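Local atomic coordinates of Drep2 (Drosophila melanogaster, PDB entry 4D2K), a protein that probably takes part in apoptotic DNA fragmentation, binding copies of itself through an N-terminal CIDE domain of the kind that forms higher-order assemblies. Residues R67-A70 / N71-L75. Numbering follows the deposited sequence.
Sequences RTLA and NNTVL
Thr73 reaches back over a tight reversal of the chain to Ala70, whose carbonyl oxygen serves as the acceptor for two donors of one residue. The backbone bond, Thr73 N to Ala70 O, measures 3.1 Å and closes a type II beta turn running from Ala70 to Thr73. Thr73 OG1 adds a shorter bond of 2.6 Å to the same Ala70 O. Both donors approach from one face of the carbonyl plane, the amide well above it and the hydroxyl tilted from it by 25°. The side-chain bond depends on chi1 of -63°, which sets OG1 beside the residue's own N and sends CG2 anti to it. Asn72 occupies the third turn position with positive phi (59°), as a type II turn requires. A valine in place of Thr73 would probably keep the turn's backbone bond but leave Ala70 O without its second donor, making the reversal less firmly fixed.

In the ubiquitin-like fold of this CIDE domain, the turn forms part of the loop between helix 63-67 and strand 74-79, a strand flanked in the sheet by 10-16 and 49-53. Apolar contact accompanies the polar one: Leu69 and Leu75, both buried, meet tip to tip, CD1 of Leu69 lying 4.0 Å from CD1 of Leu75 and almost as near its CD2. Leu53 of strand 49-53 touches both leucines and Thr73.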
ATOM      1  N   ARG A  67     -11.857   1.294  -0.590  1.00 39.72           N
ATOM      2  CA  ARG A  67     -12.829   0.594  -1.418  1.00 42.97           C
ATOM      3  C   ARG A  67     -13.023   1.305  -2.705  1.00 41.52           C
ATOM      4  O   ARG A  67     -13.457   0.671  -3.681  1.00 37.90           O
ATOM      5  CB  ARG A  67     -14.189   0.437  -0.723  1.00 42.89           C
ATOM      6  CG  ARG A  67     -14.194  -0.617   0.364  1.00 47.03           C
ATOM      7  CD  ARG A  67     -15.600  -0.905   0.885  1.00 48.32           C
ATOM      8  NE  ARG A  67     -16.080   0.161   1.762  1.00 52.44           N
ATOM      9  CZ  ARG A  67     -15.670   0.322   3.019  1.00 56.26           C
ATOM     10  NH1 ARG A  67     -14.771  -0.507   3.530  1.00 59.60           N
ATOM     11  NH2 ARG A  67     -16.151   1.308   3.768  1.00 59.71           N
ATOM     12  N   THR A  68     -12.639   2.588  -2.772  1.00 37.77           N
ATOM     13  CA  THR A  68     -12.763   3.212  -4.110  1.00 36.20           C
ATOM     14  C   THR A  68     -11.634   2.853  -5.090  1.00 35.39           C
ATOM     15  O   THR A  68     -11.688   3.246  -6.248  1.00 33.81           O
ATOM     16  CB  THR A  68     -12.788   4.733  -4.054  1.00 39.76           C
ATOM     17  OG1 THR A  68     -11.459   5.250  -3.844  1.00 36.53           O
ATOM     18  CG2 THR A  68     -13.793   5.203  -3.010  1.00 36.23           C
ATOM     19  N   LEU A  69     -10.576   2.189  -4.621  1.00 37.05           N
ATOM     20  CA  LEU A  69      -9.414   1.881  -5.479  1.00 35.21           C
ATOM     21  C   LEU A  69      -9.687   0.839  -6.575  1.00 35.93           C
ATOM     22  O   LEU A  69     -10.205  -0.233  -6.283  1.00 34.63           O
ATOM     23  CB  LEU A  69      -8.242   1.369  -4.622  1.00 32.75           C
ATOM     24  CG  LEU A  69      -7.708   2.341  -3.580  1.00 35.49           C
ATOM     25  CD1 LEU A  69      -6.522   1.740  -2.815  1.00 33.10           C
ATOM     26  CD2 LEU A  69      -7.345   3.678  -4.243  1.00 38.91           C
ATOM     27  N   ALA A  70      -9.271   1.122  -7.811  1.00 34.76           N
ATOM     28  CA  ALA A  70      -9.380   0.161  -8.906  1.00 31.92           C
ATOM     29  C   ALA A  70      -8.383  -0.982  -8.725  1.00 36.50           C
ATOM     30  O   ALA A  70      -7.309  -0.788  -8.121  1.00 33.81           O
ATOM     31  CB  ALA A  70      -9.133   0.848 -10.252  1.00 28.55           C
ATOM     32  N   ASN A  71      -8.727  -2.153  -9.270  1.00 34.72           N
ATOM     33  CA  ASN A  71      -7.821  -3.303  -9.302  1.00 35.02           C
ATOM     34  C   ASN A  71      -6.452  -2.900  -9.801  1.00 34.66           C
ATOM     35  O   ASN A  71      -6.354  -2.170 -10.786  1.00 33.96           O
ATOM     36  CB  ASN A  71      -8.332  -4.398 -10.234  1.00 32.56           C
ATOM     37  CG  ASN A  71      -9.492  -5.167  -9.664  1.00 37.14           C
ATOM     38  OD1 ASN A  71      -9.977  -4.882  -8.572  1.00 35.80           O
ATOM     39  ND2 ASN A  71      -9.923  -6.187 -10.395  1.00 37.47           N
ATOM     40  N   ASN A  72      -5.414  -3.391  -9.130  1.00 32.87           N
ATOM     41  CA  ASN A  72      -4.039  -3.150  -9.524  1.00 33.54           C
ATOM     42  C   ASN A  72      -3.629  -1.673  -9.573  1.00 33.13           C
ATOM     43  O   ASN A  72      -2.688  -1.302 -10.276  1.00 35.04           O
ATOM     44  CB  ASN A  72      -3.757  -3.837 -10.861  1.00 32.72           C
ATOM     45  CG  ASN A  72      -3.458  -5.321 -10.690  1.00 34.54           C
ATOM     46  OD1 ASN A  72      -2.625  -5.698  -9.853  1.00 34.93           O
ATOM     47  ND2 ASN A  72      -4.119  -6.166 -11.476  1.00 32.46           N
ATOM     48  N   THR A  73      -4.330  -0.851  -8.799  1.00 32.19           N
ATOM     49  CA  THR A  73      -3.822   0.467  -8.430  1.00 37.11           C
ATOM     50  C   THR A  73      -2.451   0.278  -7.764  1.00 35.91           C
ATOM     51  O   THR A  73      -2.288  -0.614  -6.916  1.00 31.52           O
ATOM     52  CB  THR A  73      -4.773   1.211  -7.452  1.00 33.89           C
ATOM     53  OG1 THR A  73      -6.032   1.452  -8.088  1.00 34.75           O
ATOM     54  CG2 THR A  73      -4.179   2.528  -7.002  1.00 31.70           C
ATOM     55  N   VAL A  74      -1.475   1.084  -8.187  1.00 33.14           N
ATOM     56  CA  VAL A  74      -0.125   1.041  -7.616  1.00 36.89           C
ATOM     57  C   VAL A  74      -0.031   1.927  -6.367  1.00 35.39           C
ATOM     58  O   VAL A  74      -0.290   3.122  -6.429  1.00 36.23           O
ATOM     59  CB  VAL A  74       0.942   1.496  -8.633  1.00 35.52           C
ATOM     60  CG1 VAL A  74       2.354   1.282  -8.057  1.00 33.45           C
ATOM     61  CG2 VAL A  74       0.776   0.757  -9.944  1.00 30.79           C
ATOM     62  N   LEU A  75       0.319   1.316  -5.243  1.00 33.95           N
ATOM     63  CA  LEU A  75       0.439   1.976  -3.946  1.00 35.63           C
ATOM     64  C   LEU A  75       1.885   1.892  -3.447  1.00 38.00           C
ATOM     65  O   LEU A  75       2.606   0.964  -3.796  1.00 37.55           O
ATOM     66  CB  LEU A  75      -0.501   1.332  -2.920  1.00 35.45           C
ATOM     67  CG  LEU A  75      -2.003   1.320  -3.214  1.00 36.71           C
ATOM     68  CD1 LEU A  75      -2.775   0.493  -2.172  1.00 34.31           C
ATOM     69  CD2 LEU A  75      -2.530   2.759  -3.277  1.00 36.62           C
TER